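PDB 1VR0: probable 2-phosphosulfolactate phosphatase from Clostridium acetobutylicum, which probably hydrolyses (2R)-O-phospho-3-sulfolactate to (2R)-3-sulfolactate and phosphate, with magnesium as its cofactor. Local coordinates for residues V36-R41 and V155-Y160; L17-D22 and G161-D166; I174-M179 and T193-Y198; M13-I18 and L185-A190. All coordinates share one frame; numbering follows the deposited sequence.

Interaction 1. Residues V36-R41 and V155-Y160. With MG (magnesium ion), chain D; 3SL ((2R)-3-sulfolactic acid), chain E.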
loop_
_atom_site.group_PDB
_atom_site.type_symbol
_atom_site.label_atom_id
_atom_site.label_comp_id
_atom_site.label_asym_id
_atom_site.label_seq_id
_atom_site.Cartn_x
_atom_site.Cartn_y
_atom_site.Cartn_z
ATOM N N VAL A 36 -0.519 8.503 13.423
ATOM C CA VAL A 36 -0.833 7.094 13.541
ATOM C C VAL A 36 -2.355 6.891 13.543
ATOM O O VAL A 36 -3.097 7.573 14.272
ATOM C CB VAL A 36 -0.196 6.485 14.775
ATOM C CG1 VAL A 36 -0.576 5.038 14.871
ATOM C CG2 VAL A 36 1.326 6.631 14.722
ATOM N N ILE A 37 -2.812 5.948 12.725
ATOM C CA ILE A 37 -4.238 5.640 12.613
ATOM C C ILE A 37 -4.548 4.162 12.847
ATOM O O ILE A 37 -4.010 3.286 12.185
ATOM C CB ILE A 37 -4.773 6.130 11.257
ATOM C CG1 ILE A 37 -4.695 7.662 11.229
ATOM C CG2 ILE A 37 -6.212 5.745 11.055
ATOM C CD1 ILE A 37 -4.817 8.234 9.855
ATOM N N ASP A 38 -5.401 3.902 13.829
ATOM C CA ASP A 38 -6.007 2.568 14.022
ATOM C C ASP A 38 -7.471 2.823 14.433
ATOM O O ASP A 38 -7.830 2.703 15.600
ATOM C CB ASP A 38 -5.241 1.772 15.097
ATOM C CG ASP A 38 -5.688 0.327 15.197
ATOM O OD1 ASP A 38 -5.869 -0.305 14.151
ATOM O OD2 ASP A 38 -5.852 -0.226 16.310
HETATM N N MSE A 39 -8.319 3.206 13.485
HETATM C CA MSE A 39 -9.619 3.786 13.860
HETATM C C MSE A 39 -10.586 2.785 14.484
HETATM O O MSE A 39 -11.501 3.174 15.247
HETATM C CB MSE A 39 -10.285 4.494 12.680
HETATM C CG MSE A 39 -10.522 3.602 11.505
HETATM SE SE MSE A 39 -11.996 4.202 10.329
HETATM C CE MSE A 39 -13.412 4.386 11.672
ATOM N N LEU A 40 -10.390 1.509 14.173
ATOM C CA LEU A 40 -11.236 0.468 14.752
ATOM C C LEU A 40 -10.330 -0.486 15.465
ATOM O O LEU A 40 -10.046 -1.570 14.916
ATOM C CB LEU A 40 -12.020 -0.274 13.659
ATOM C CG LEU A 40 -13.162 0.570 13.092
ATOM C CD1 LEU A 40 -13.831 -0.083 11.860
ATOM C CD2 LEU A 40 -14.200 0.880 14.136
ATOM N N ARG A 41 -9.892 -0.159 16.694
ATOM C CA ARG A 41 -10.426 0.912 17.547
ATOM C C ARG A 41 -9.396 1.676 18.369
ATOM O O ARG A 41 -9.758 2.676 18.998
ATOM C CB ARG A 41 -11.457 0.343 18.538
ATOM C CG ARG A 41 -12.724 -0.238 17.912
ATOM C CD ARG A 41 -13.498 -1.083 18.912
ATOM N NE ARG A 41 -12.804 -2.341 19.235
ATOM C CZ ARG A 41 -13.104 -3.136 20.265
ATOM N NH1 ARG A 41 -12.418 -4.245 20.472
ATOM N NH2 ARG A 41 -14.093 -2.841 21.089
ATOM N N VAL A 155 0.641 7.008 9.119
ATOM C CA VAL A 155 1.030 5.627 9.401
ATOM C C VAL A 155 -0.227 4.843 9.741
ATOM O O VAL A 155 -0.743 4.969 10.834
ATOM C CB VAL A 155 2.036 5.558 10.563
ATOM C CG1 VAL A 155 2.517 4.127 10.799
ATOM C CG2 VAL A 155 3.206 6.474 10.311
ATOM N N ASN A 156 -0.747 4.088 8.778
ATOM C CA ASN A 156 -1.860 3.176 9.031
ATOM C C ASN A 156 -1.372 1.999 9.864
ATOM O O ASN A 156 -0.343 1.424 9.558
ATOM C CB ASN A 156 -2.415 2.641 7.701
ATOM C CG ASN A 156 -3.050 3.729 6.859
ATOM O OD1 ASN A 156 -2.677 4.886 6.955
ATOM N ND2 ASN A 156 -4.034 3.371 6.073
ATOM N N ALA A 157 -2.080 1.644 10.924
ATOM C CA ALA A 157 -1.715 0.442 11.682
ATOM C C ALA A 157 -2.058 -0.793 10.848
ATOM O O ALA A 157 -1.345 -1.788 10.877
ATOM C CB ALA A 157 -2.417 0.400 13.001
ATOM N N GLY A 158 -3.133 -0.696 10.061
ATOM C CA GLY A 158 -3.636 -1.835 9.296
ATOM C C GLY A 158 -4.210 -2.846 10.270
ATOM O O GLY A 158 -4.511 -2.491 11.417
ATOM N N THR A 159 -4.383 -4.080 9.827
ATOM C CA THR A 159 -4.754 -5.141 10.733
ATOM C C THR A 159 -3.866 -6.340 10.424
ATOM O O THR A 159 -3.746 -6.748 9.277
ATOM C CB THR A 159 -6.293 -5.440 10.674
ATOM O OG1 THR A 159 -6.585 -6.717 11.236
ATOM C CG2 THR A 159 -6.817 -5.455 9.276
ATOM N N TYR A 160 -3.239 -6.872 11.462
ATOM C CA TYR A 160 -2.343 -8.000 11.325
ATOM C C TYR A 160 -1.297 -7.775 10.237
ATOM O O TYR A 160 -1.029 -8.649 9.439
ATOM C CB TYR A 160 -3.135 -9.293 11.047
ATOM C CG TYR A 160 -4.040 -9.657 12.190
ATOM C CD1 TYR A 160 -3.502 -10.164 13.383
ATOM C CD2 TYR A 160 -5.426 -9.480 12.106
ATOM C CE1 TYR A 160 -4.318 -10.515 14.462
ATOM C CE2 TYR A 160 -6.271 -9.811 13.187
ATOM C CZ TYR A 160 -5.711 -10.330 14.371
ATOM O OH TYR A 160 -6.513 -10.665 15.479
HETATM MG MG MG D . -6.369 -0.954 12.160
HETATM O O11 3SL E . -8.519 -7.825 15.660
HETATM C C1 3SL E . -9.382 -7.110 16.206
HETATM O O12 3SL E . -10.624 -7.296 16.140
HETATM C C2 3SL E . -8.873 -5.959 16.988
HETATM O O2 3SL E . -7.792 -5.398 16.248
HETATM C C3 3SL E . -10.027 -4.999 17.198
HETATM S S 3SL E . -9.520 -3.555 17.845
HETATM O O3S 3SL E . -9.787 -3.539 19.294
HETATM O O1S 3SL E . -8.147 -3.127 17.409
HETATM O O2S 3SL E . -10.452 -2.523 17.375
HETATM O O HOH W 1 -8.533 0.356 12.397
HETATM O O HOH W 2 -8.056 -2.550 11.297
#

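Interaction 2. Residues L17-D22 and G161-D166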
loop_
_atom_site.group_PDB
_atom_site.type_symbol
_atom_site.label_atom_id
_atom_site.label_comp_id
_atom_site.label_asym_id
_atom_site.label_seq_id
_atom_site.Cartn_x
_atom_site.Cartn_y
_atom_site.Cartn_z
ATOM N N LEU A 17 1.989 8.066 2.960
ATOM C CA LEU A 17 1.160 7.118 3.685
ATOM C C LEU A 17 1.882 5.768 3.758
ATOM O O LEU A 17 2.475 5.322 2.777
ATOM C CB LEU A 17 -0.173 6.970 2.979
ATOM C CG LEU A 17 -1.172 6.060 3.664
ATOM C CD1 LEU A 17 -2.570 6.593 3.365
ATOM C CD2 LEU A 17 -1.060 4.605 3.217
ATOM N N ILE A 18 1.835 5.144 4.933
ATOM C CA ILE A 18 2.361 3.821 5.134
ATOM C C ILE A 18 1.149 2.929 5.427
ATOM O O ILE A 18 0.284 3.287 6.220
ATOM C CB ILE A 18 3.317 3.827 6.275
ATOM C CG1 ILE A 18 4.584 4.572 5.844
ATOM C CG2 ILE A 18 3.606 2.416 6.717
ATOM C CD1 ILE A 18 5.599 4.814 6.945
ATOM N N ILE A 19 1.101 1.768 4.795
ATOM C CA ILE A 19 -0.106 0.975 4.755
ATOM C C ILE A 19 -0.311 0.010 5.945
ATOM O O ILE A 19 -1.405 -0.543 6.068
ATOM C CB ILE A 19 -0.190 0.163 3.454
ATOM C CG1 ILE A 19 1.010 -0.798 3.335
ATOM C CG2 ILE A 19 -0.245 1.100 2.257
ATOM C CD1 ILE A 19 0.705 -2.038 2.463
ATOM N N SER A 20 0.702 -0.196 6.793
ATOM C CA SER A 20 0.543 -1.100 7.922
ATOM C C SER A 20 1.720 -1.015 8.874
ATOM O O SER A 20 2.807 -0.630 8.475
ATOM C CB SER A 20 0.404 -2.557 7.442
ATOM O OG SER A 20 1.604 -3.304 7.634
ATOM N N ALA A 21 1.495 -1.434 10.118
ATOM C CA ALA A 21 2.557 -1.523 11.134
ATOM C C ALA A 21 3.771 -2.366 10.701
ATOM O O ALA A 21 4.890 -2.086 11.121
ATOM C CB ALA A 21 1.975 -2.062 12.446
ATOM N N ASP A 22 3.545 -3.371 9.864
ATOM C CA ASP A 22 4.623 -4.210 9.328
ATOM C C ASP A 22 5.285 -3.639 8.087
ATOM O O ASP A 22 6.198 -4.253 7.547
ATOM C CB ASP A 22 4.101 -5.615 9.007
ATOM C CG ASP A 22 3.812 -6.431 10.255
ATOM O OD1 ASP A 22 4.523 -6.290 11.260
ATOM O OD2 ASP A 22 2.874 -7.237 10.276
ATOM N N GLY A 161 -0.715 -6.592 10.210
ATOM C CA GLY A 161 0.296 -6.281 9.209
ATOM C C GLY A 161 -0.163 -6.175 7.768
ATOM O O GLY A 161 0.624 -6.400 6.859
ATOM N N GLU A 162 -1.419 -5.827 7.554
ATOM C CA GLU A 162 -1.939 -5.678 6.228
ATOM C C GLU A 162 -2.719 -4.390 6.040
ATOM O O GLU A 162 -3.414 -3.901 6.921
ATOM C CB GLU A 162 -2.856 -6.845 5.876
ATOM C CG GLU A 162 -2.344 -8.180 6.409
ATOM C CD GLU A 162 -2.238 -9.275 5.362
ATOM O OE1 GLU A 162 -3.242 -9.559 4.634
ATOM O OE2 GLU A 162 -1.138 -9.888 5.306
ATOM N N PHE A 163 -2.596 -3.877 4.838
ATOM C CA PHE A 163 -3.419 -2.813 4.357
ATOM C C PHE A 163 -4.857 -3.058 4.794
ATOM O O PHE A 163 -5.416 -4.130 4.520
ATOM C CB PHE A 163 -3.281 -2.827 2.812
ATOM C CG PHE A 163 -3.960 -1.713 2.123
ATOM C CD1 PHE A 163 -5.337 -1.612 2.121
ATOM C CD2 PHE A 163 -3.233 -0.798 1.412
ATOM C CE1 PHE A 163 -5.984 -0.596 1.441
ATOM C CE2 PHE A 163 -3.866 0.227 0.718
ATOM C CZ PHE A 163 -5.253 0.317 0.738
ATOM N N SER A 164 -5.463 -2.052 5.426
ATOM C CA SER A 164 -6.846 -2.127 5.883
ATOM C C SER A 164 -7.615 -0.902 5.420
ATOM O O SER A 164 -7.197 0.244 5.628
ATOM C CB SER A 164 -6.889 -2.224 7.395
ATOM O OG SER A 164 -8.064 -2.889 7.813
ATOM N N ILE A 165 -8.751 -1.159 4.784
ATOM C CA ILE A 165 -9.608 -0.100 4.238
ATOM C C ILE A 165 -10.059 0.946 5.259
ATOM O O ILE A 165 -10.151 2.119 4.922
ATOM C CB ILE A 165 -10.816 -0.712 3.499
ATOM C CG1 ILE A 165 -10.389 -1.059 2.068
ATOM C CG2 ILE A 165 -11.992 0.235 3.492
ATOM C CD1 ILE A 165 -11.367 -1.873 1.273
ATOM N N ASP A 166 -10.336 0.535 6.494
ATOM C CA ASP A 166 -10.738 1.511 7.546
ATOM C C ASP A 166 -9.627 2.550 7.765
ATOM O O ASP A 166 -9.865 3.768 7.700
ATOM C CB ASP A 166 -11.114 0.819 8.884
ATOM C CG ASP A 166 -10.085 -0.214 9.346
ATOM O OD1 ASP A 166 -9.214 -0.643 8.564
ATOM O OD2 ASP A 166 -10.148 -0.625 10.508
HETATM O O HOH W 3 -3.983 0.268 6.096
#

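Interaction 3. Residues I174-M179 and T193-Y198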
loop_
_atom_site.group_PDB
_atom_site.type_symbol
_atom_site.label_atom_id
_atom_site.label_comp_id
_atom_site.label_asym_id
_atom_site.label_seq_id
_atom_site.Cartn_x
_atom_site.Cartn_y
_atom_site.Cartn_z
ATOM N N ILE A 174 -8.395 12.675 6.535
ATOM C CA ILE A 174 -7.501 13.600 7.204
ATOM C C ILE A 174 -6.709 14.413 6.173
ATOM O O ILE A 174 -6.551 15.619 6.320
ATOM C CB ILE A 174 -6.619 12.839 8.191
ATOM C CG1 ILE A 174 -7.513 12.327 9.338
ATOM C CG2 ILE A 174 -5.500 13.711 8.727
ATOM C CD1 ILE A 174 -6.830 11.568 10.421
ATOM N N ILE A 175 -6.229 13.741 5.132
ATOM C CA ILE A 175 -5.514 14.394 4.055
ATOM C C ILE A 175 -6.438 15.442 3.427
ATOM O O ILE A 175 -6.049 16.569 3.188
ATOM C CB ILE A 175 -5.051 13.357 3.026
ATOM C CG1 ILE A 175 -3.930 12.520 3.640
ATOM C CG2 ILE A 175 -4.599 14.013 1.730
ATOM C CD1 ILE A 175 -3.664 11.213 2.906
ATOM N N ASN A 176 -7.693 15.076 3.225
ATOM C CA ASN A 176 -8.656 15.992 2.677
ATOM C C ASN A 176 -8.820 17.230 3.515
ATOM O O ASN A 176 -8.974 18.304 2.988
ATOM C CB ASN A 176 -10.014 15.320 2.527
ATOM C CG ASN A 176 -10.877 16.023 1.514
ATOM O OD1 ASN A 176 -11.755 16.789 1.850
ATOM N ND2 ASN A 176 -10.565 15.811 0.262
ATOM N N CYS A 177 -8.826 17.056 4.825
ATOM C CA CYS A 177 -8.957 18.160 5.775
ATOM C C CYS A 177 -7.738 19.067 5.760
ATOM O O CYS A 177 -7.848 20.285 5.993
ATOM C CB CYS A 177 -9.141 17.611 7.191
ATOM S SG CYS A 177 -10.735 16.780 7.544
ATOM N N VAL A 178 -6.570 18.475 5.519
ATOM C CA VAL A 178 -5.362 19.250 5.343
ATOM C C VAL A 178 -5.490 20.094 4.076
ATOM O O VAL A 178 -5.135 21.263 4.079
ATOM C CB VAL A 178 -4.103 18.371 5.278
ATOM C CG1 VAL A 178 -2.877 19.198 4.821
ATOM C CG2 VAL A 178 -3.826 17.737 6.625
HETATM N N MSE A 179 -6.024 19.491 3.019
HETATM C CA MSE A 179 -6.211 20.185 1.756
HETATM C C MSE A 179 -7.214 21.322 1.860
HETATM O O MSE A 179 -7.057 22.335 1.204
HETATM C CB MSE A 179 -6.685 19.238 0.695
HETATM C CG MSE A 179 -5.700 18.124 0.409
HETATM SE SE MSE A 179 -6.339 16.918 -1.077
HETATM C CE MSE A 179 -5.974 18.618 -2.480
ATOM N N THR A 193 -4.280 8.370 -3.487
ATOM C CA THR A 193 -5.255 7.275 -3.607
ATOM C C THR A 193 -6.185 7.186 -2.394
ATOM O O THR A 193 -7.392 7.036 -2.545
ATOM C CB THR A 193 -4.545 5.936 -3.859
ATOM O OG1 THR A 193 -3.668 6.054 -4.998
ATOM C CG2 THR A 193 -5.563 4.803 -4.157
ATOM N N ALA A 194 -5.640 7.322 -1.188
ATOM C CA ALA A 194 -6.466 7.375 0.017
ATOM C C ALA A 194 -7.450 8.532 -0.064
ATOM O O ALA A 194 -8.636 8.355 0.184
ATOM C CB ALA A 194 -5.615 7.535 1.232
ATOM N N GLN A 195 -6.958 9.719 -0.401
ATOM C CA GLN A 195 -7.809 10.882 -0.490
ATOM C C GLN A 195 -8.927 10.662 -1.512
ATOM O O GLN A 195 -10.064 11.065 -1.294
ATOM C CB GLN A 195 -6.944 12.100 -0.834
ATOM C CG GLN A 195 -7.641 13.443 -0.707
ATOM C CD GLN A 195 -8.409 13.819 -1.926
ATOM O OE1 GLN A 195 -8.075 13.370 -3.041
ATOM N NE2 GLN A 195 -9.494 14.601 -1.748
ATOM N N TYR A 196 -8.594 9.989 -2.608
ATOM C CA TYR A 196 -9.552 9.675 -3.658
ATOM C C TYR A 196 -10.667 8.781 -3.153
ATOM O O TYR A 196 -11.857 9.042 -3.441
ATOM C CB TYR A 196 -8.869 8.995 -4.849
ATOM C CG TYR A 196 -9.879 8.461 -5.834
ATOM C CD1 TYR A 196 -10.600 9.322 -6.650
ATOM C CD2 TYR A 196 -10.143 7.083 -5.930
ATOM C CE1 TYR A 196 -11.554 8.835 -7.545
ATOM C CE2 TYR A 196 -11.086 6.591 -6.824
ATOM C CZ TYR A 196 -11.796 7.471 -7.627
ATOM O OH TYR A 196 -12.752 6.986 -8.507
ATOM N N VAL A 197 -10.278 7.742 -2.404
ATOM C CA VAL A 197 -11.224 6.798 -1.824
ATOM C C VAL A 197 -12.155 7.533 -0.865
ATOM O O VAL A 197 -13.399 7.312 -0.881
ATOM C CB VAL A 197 -10.498 5.657 -1.072
ATOM C CG1 VAL A 197 -11.490 4.791 -0.287
ATOM C CG2 VAL A 197 -9.723 4.807 -2.037
ATOM N N TYR A 198 -11.569 8.404 -0.034
ATOM C CA TYR A 198 -12.379 9.205 0.889
ATOM C C TYR A 198 -13.315 10.135 0.117
ATOM O O TYR A 198 -14.522 10.126 0.328
ATOM C CB TYR A 198 -11.532 10.033 1.860
ATOM C CG TYR A 198 -12.391 11.057 2.511
ATOM C CD1 TYR A 198 -13.262 10.682 3.529
ATOM C CD2 TYR A 198 -12.440 12.387 2.042
ATOM C CE1 TYR A 198 -14.135 11.597 4.102
ATOM C CE2 TYR A 198 -13.311 13.318 2.628
ATOM C CZ TYR A 198 -14.148 12.914 3.667
ATOM O OH TYR A 198 -15.030 13.778 4.291
#

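Interaction 4. Residues M13-I18 and L185-A190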
loop_
_atom_site.group_PDB
_atom_site.type_symbol
_atom_site.label_atom_id
_atom_site.label_comp_id
_atom_site.label_asym_id
_atom_site.label_seq_id
_atom_site.Cartn_x
_atom_site.Cartn_y
_atom_site.Cartn_z
HETATM N N MSE A 13 4.922 21.354 1.581
HETATM C CA MSE A 13 4.710 20.197 2.437
HETATM C C MSE A 13 4.366 18.889 1.686
HETATM O O MSE A 13 3.451 18.840 0.865
HETATM C CB MSE A 13 3.603 20.539 3.430
HETATM C CG MSE A 13 3.358 19.478 4.474
HETATM SE SE MSE A 13 1.956 19.986 5.818
HETATM C CE MSE A 13 2.853 21.449 6.774
ATOM N N LYS A 14 5.118 17.838 1.996
ATOM C CA LYS A 14 4.928 16.511 1.433
ATOM C C LYS A 14 4.068 15.645 2.372
ATOM O O LYS A 14 4.257 15.674 3.582
ATOM C CB LYS A 14 6.292 15.820 1.252
ATOM C CG LYS A 14 7.348 16.582 0.378
ATOM C CD LYS A 14 8.730 15.818 0.243
ATOM C CE LYS A 14 9.698 16.355 -0.842
ATOM N NZ LYS A 14 9.936 17.844 -0.844
ATOM N N ILE A 15 3.140 14.871 1.806
ATOM C CA ILE A 15 2.330 13.939 2.566
ATOM C C ILE A 15 2.454 12.539 1.982
ATOM O O ILE A 15 2.249 12.336 0.792
ATOM C CB ILE A 15 0.861 14.382 2.607
ATOM C CG1 ILE A 15 0.771 15.793 3.203
ATOM C CG2 ILE A 15 0.039 13.410 3.451
ATOM C CD1 ILE A 15 -0.603 16.371 3.290
ATOM N N ASP A 16 2.828 11.586 2.838
ATOM C CA ASP A 16 3.001 10.189 2.453
ATOM C C ASP A 16 2.070 9.345 3.301
ATOM O O ASP A 16 1.480 9.833 4.257
ATOM C CB ASP A 16 4.455 9.749 2.696
ATOM C CG ASP A 16 4.858 8.499 1.894
ATOM O OD1 ASP A 16 4.091 7.965 1.045
ATOM O OD2 ASP A 16 6.011 8.053 2.097
ATOM N N LEU A 17 1.989 8.066 2.960
ATOM C CA LEU A 17 1.160 7.118 3.685
ATOM C C LEU A 17 1.882 5.768 3.758
ATOM O O LEU A 17 2.475 5.322 2.777
ATOM C CB LEU A 17 -0.173 6.970 2.979
ATOM C CG LEU A 17 -1.172 6.060 3.664
ATOM C CD1 LEU A 17 -2.570 6.593 3.365
ATOM C CD2 LEU A 17 -1.060 4.605 3.217
ATOM N N ILE A 18 1.835 5.144 4.933
ATOM C CA ILE A 18 2.361 3.821 5.134
ATOM C C ILE A 18 1.149 2.929 5.427
ATOM O O ILE A 18 0.284 3.287 6.220
ATOM C CB ILE A 18 3.317 3.827 6.275
ATOM C CG1 ILE A 18 4.584 4.572 5.844
ATOM C CG2 ILE A 18 3.606 2.416 6.717
ATOM C CD1 ILE A 18 5.599 4.814 6.945
ATOM N N LEU A 185 0.700 21.723 -1.155
ATOM C CA LEU A 185 0.887 20.327 -0.802
ATOM C C LEU A 185 1.477 19.541 -1.927
ATOM O O LEU A 185 1.288 19.870 -3.068
ATOM C CB LEU A 185 -0.449 19.701 -0.490
ATOM C CG LEU A 185 -1.048 20.061 0.845
ATOM C CD1 LEU A 185 -2.224 19.140 1.062
ATOM C CD2 LEU A 185 -0.025 19.895 1.940
ATOM N N GLU A 186 2.175 18.472 -1.581
ATOM C CA GLU A 186 2.572 17.427 -2.571
ATOM C C GLU A 186 2.288 16.036 -2.001
ATOM O O GLU A 186 2.972 15.614 -1.088
ATOM C CB GLU A 186 4.052 17.583 -2.915
ATOM C CG GLU A 186 4.587 16.428 -3.697
ATOM C CD GLU A 186 6.006 16.645 -4.154
ATOM O OE1 GLU A 186 6.811 17.278 -3.393
ATOM O OE2 GLU A 186 6.310 16.183 -5.289
ATOM N N LEU A 187 1.283 15.350 -2.529
ATOM C CA LEU A 187 0.947 14.004 -2.052
ATOM C C LEU A 187 1.730 12.932 -2.810
ATOM O O LEU A 187 1.971 13.072 -4.010
ATOM C CB LEU A 187 -0.534 13.746 -2.229
ATOM C CG LEU A 187 -1.517 14.799 -1.767
ATOM C CD1 LEU A 187 -2.872 14.167 -1.607
ATOM C CD2 LEU A 187 -1.101 15.422 -0.457
ATOM N N THR A 188 2.125 11.864 -2.118
ATOM C CA THR A 188 2.575 10.659 -2.795
ATOM C C THR A 188 1.357 9.960 -3.373
ATOM O O THR A 188 0.225 10.240 -2.967
ATOM C CB THR A 188 3.292 9.664 -1.875
ATOM O OG1 THR A 188 2.390 9.159 -0.878
ATOM C CG2 THR A 188 4.456 10.285 -1.235
ATOM N N ASP A 189 1.597 9.043 -4.301
ATOM C CA ASP A 189 0.505 8.329 -4.951
ATOM C C ASP A 189 -0.370 7.581 -3.915
ATOM O O ASP A 189 -1.579 7.487 -4.073
ATOM C CB ASP A 189 1.064 7.365 -6.005
ATOM C CG ASP A 189 1.397 8.051 -7.323
ATOM O OD1 ASP A 189 1.550 9.299 -7.350
ATOM O OD2 ASP A 189 1.505 7.339 -8.364
ATOM N N ALA A 190 0.251 7.058 -2.857
ATOM C CA ALA A 190 -0.480 6.347 -1.806
ATOM C C ALA A 190 -1.446 7.264 -1.111
ATOM O O ALA A 190 -2.575 6.872 -0.830
ATOM C CB ALA A 190 0.476 5.730 -0.780
#

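Interaction 1. Residues V36-R41 and V155-Y160
Asp38 and Gly158 meet at a shared magnesium ion, which Asp38 OD1 binds at 2.1 Å and the backbone oxygen Gly158 O at 2.5 Å; two waters and Asp167 also bind it. CG of Asp38 stands anti to its backbone N (chi1 -172°), which carries the carboxylate past the methyl of Ala157, with OD1 3.7 Å from Ala157 CB. One metal-bound water accepts a hydrogen bond from Leu40 N, tying the loop to the ion. Farther out, Arg41 presents the edge of its guanidinium to the sulfonate of (2R)-3-sulfolactate, whose sulfur lies in the guanidinium plane, and NH1 donates to O3S over 3.0 Å. A salt bridge from NH2 to Asp225 helps hold that guanidinium.

Behind the metal, two parallel strands set the register. Ile37 N donates to Val155 O (3.0 Å, 162°) and Ala157 N to Ile37 O (2.8 Å, 163°). The site thus lies just past the C-terminal ends of strands 33-37 and 152-156, a common place for active sites in parallel alpha/beta folds. Ile37 and Asn156 face helix 165-181, while Val36 and Ala157 rest on helix 117-123.

Interaction 2. Residues L17-D22 and G161-D166
Ile19 and Phe163 supply the apolar part of this contact. Their side chains cross at about a right angle, and the methyl CG2 of Ile19 comes within 3.6 Å of Phe163 CD2. The ring swings to that position because Phe163 CG is anti to its backbone N (chi1 -174°). Phe168 meets the same ring, and Thr193 of the second subunit packs on the Phe163 side chain.

Between the backbones there is no direct hydrogen bond. The touching parts run nearly antiparallel, 161° apart end to end, and Phe163 CA makes a CA-H...O contact with Ile19 O at 3.5 Å. One water joins the two loops, donating to Ile19 O over 2.7 Å and accepting from Ser164 N over 2.8 Å.

In the fold, this is where the loop after strand 13-18 meets the loop leading from strand 152-156 into helix 165-181. Both lie at the C-terminal ends of parallel strands, and the Ser164 side chain is about 5 Å from the magnesium ion.

Polar side chains shape both loops. Ser20 OG accepts from Asp22 N at 3.0 Å, forming an ST turn, and Ser20 CB lies against the Gly161-Glu162 peptide. Asp22 OD2 is modelled 2.9 Å from Gly161 CA, a short approach of uncertain exact length, and Gly161 has a positive phi of 68°; Asp22 OD1 pairs with Arg119. Ser164 precedes the helix, but its OG donates to the side chain of Asp166 (OD1, 2.6 Å) and does not cap a backbone N. Asp189 of the second subunit accepts from Ile165 N there.

Interaction 3. Residues I174-M179 and T193-Y198
Helix segments 174-179 and 193-198 cross almost perpendicularly, with a signed angle of -93° and axes 9.1 Å apart at closest approach. The backbones come nearest at Asn176 and Gln195, whose CA atoms are 6.1 Å apart, and the side chains of these two residues fill the crossing. Gln195 leaves its helix with CG anti to the backbone N and then bends at chi2 (-85°), which brings its amide within 9° of the plane of the Asn176 amide, though the side chains cross at a slant. Asn176 ND2 and Gln195 NE2 are 2.6 Å apart; two amide nitrogens this close suggest that one of the amides is turned over in the model, and with it turned back the pair may be a hydrogen bond, its donor undecided.

The side chain of Met179, a selenomethionine, crosses that of Gln195 at about a right angle, with Met179 SE 3.7 Å from Gln195 CG. Ile175 CG2 touches the same CG at 3.9 Å. Asn176 also lies against the ring of Tyr198, its CG 3.8 Å from Tyr198 CE2, while the hydroxyl of Tyr198 is hydrogen-bonded to Lys232 NZ.

Strand 185-187 connects the two helices, and Tyr196 meets Phe207 of the second subunit edge-to-face. Chemically the crossing is mixed: aliphatic carbon, selenium and an aromatic ring lie beside two amides, which may satisfy part of each other's polarity if one is turned back.

Interaction 4. Residues M13-I18 and L185-A190
Ile15 and Leu187 lie side by side and point the same way from neighbouring parallel strands, with Leu187 CD2 3.8 Å from Ile15 CB. Leu185 leans in from the same face, its CD2 3.8 Å from Ile15 CD1, so the end of Ile15 touches both leucines. Helix 165-181 covers this face, where Val178 and Met179 meet Leu185.

On the other face, Lys14 and Glu186 run alongside each other. Their charged ends stop short of a salt bridge, with Lys14 NZ 4.1 Å from Glu186 OE1, in an exposed place where the attraction is probably modest.

The backbones behind these pairs follow a regular parallel register, with strand axes 4.7 Å apart and 25° between their directions. Glu186 N donates to Met13 O and Ile15 N to Glu186 O, and Thr188 N ends the series with a bond to Ile15 O (3.0 Å). These bonds join strand 185-187, outermost within this chain, to the larger sheet.

Past the strand, Thr188 is the N-cap of helix 189-199. Its OG1 lies between its backbone N and carbonyl carbon (chi1 65°), from where it donates to Asp16 OD1 at 2.8 Å, on the anti side of the carboxylate but well out of its plane (31°). Leu17 CB then meets Ala190 CB at 4.0 Å. Because Thr188 OG1 also accepts weakly from Ala191 N and Asp16 OD1 accepts weakly from Leu17 N, a short polar chain connects the strand's backbone to the helix start.

How the interactions relate
Interactions 1 and 2 adjoin, their centres 7 Å apart, and both border the magnesium site: Ala157 O of interaction 1 lies 3.0 Å from Ala21 N of interaction 2, a probable hydrogen bond. Strand 13-18 extends this region outward, with Asn156 N 2.9 Å from Ile18 O and interaction 4 on the strand's other edge, centred 18 Å from interaction 1. Interaction 3 packs against interaction 4 (centres 10 Å apart), where Ile175 CG2 is 3.8 Å from Leu187 CD1 and Ala194 CB 3.8 Å from Leu17 CD1. Interactions 2, 3 and 4 all touch the second subunit, whereas interaction 1, which holds metal and ligand, does not.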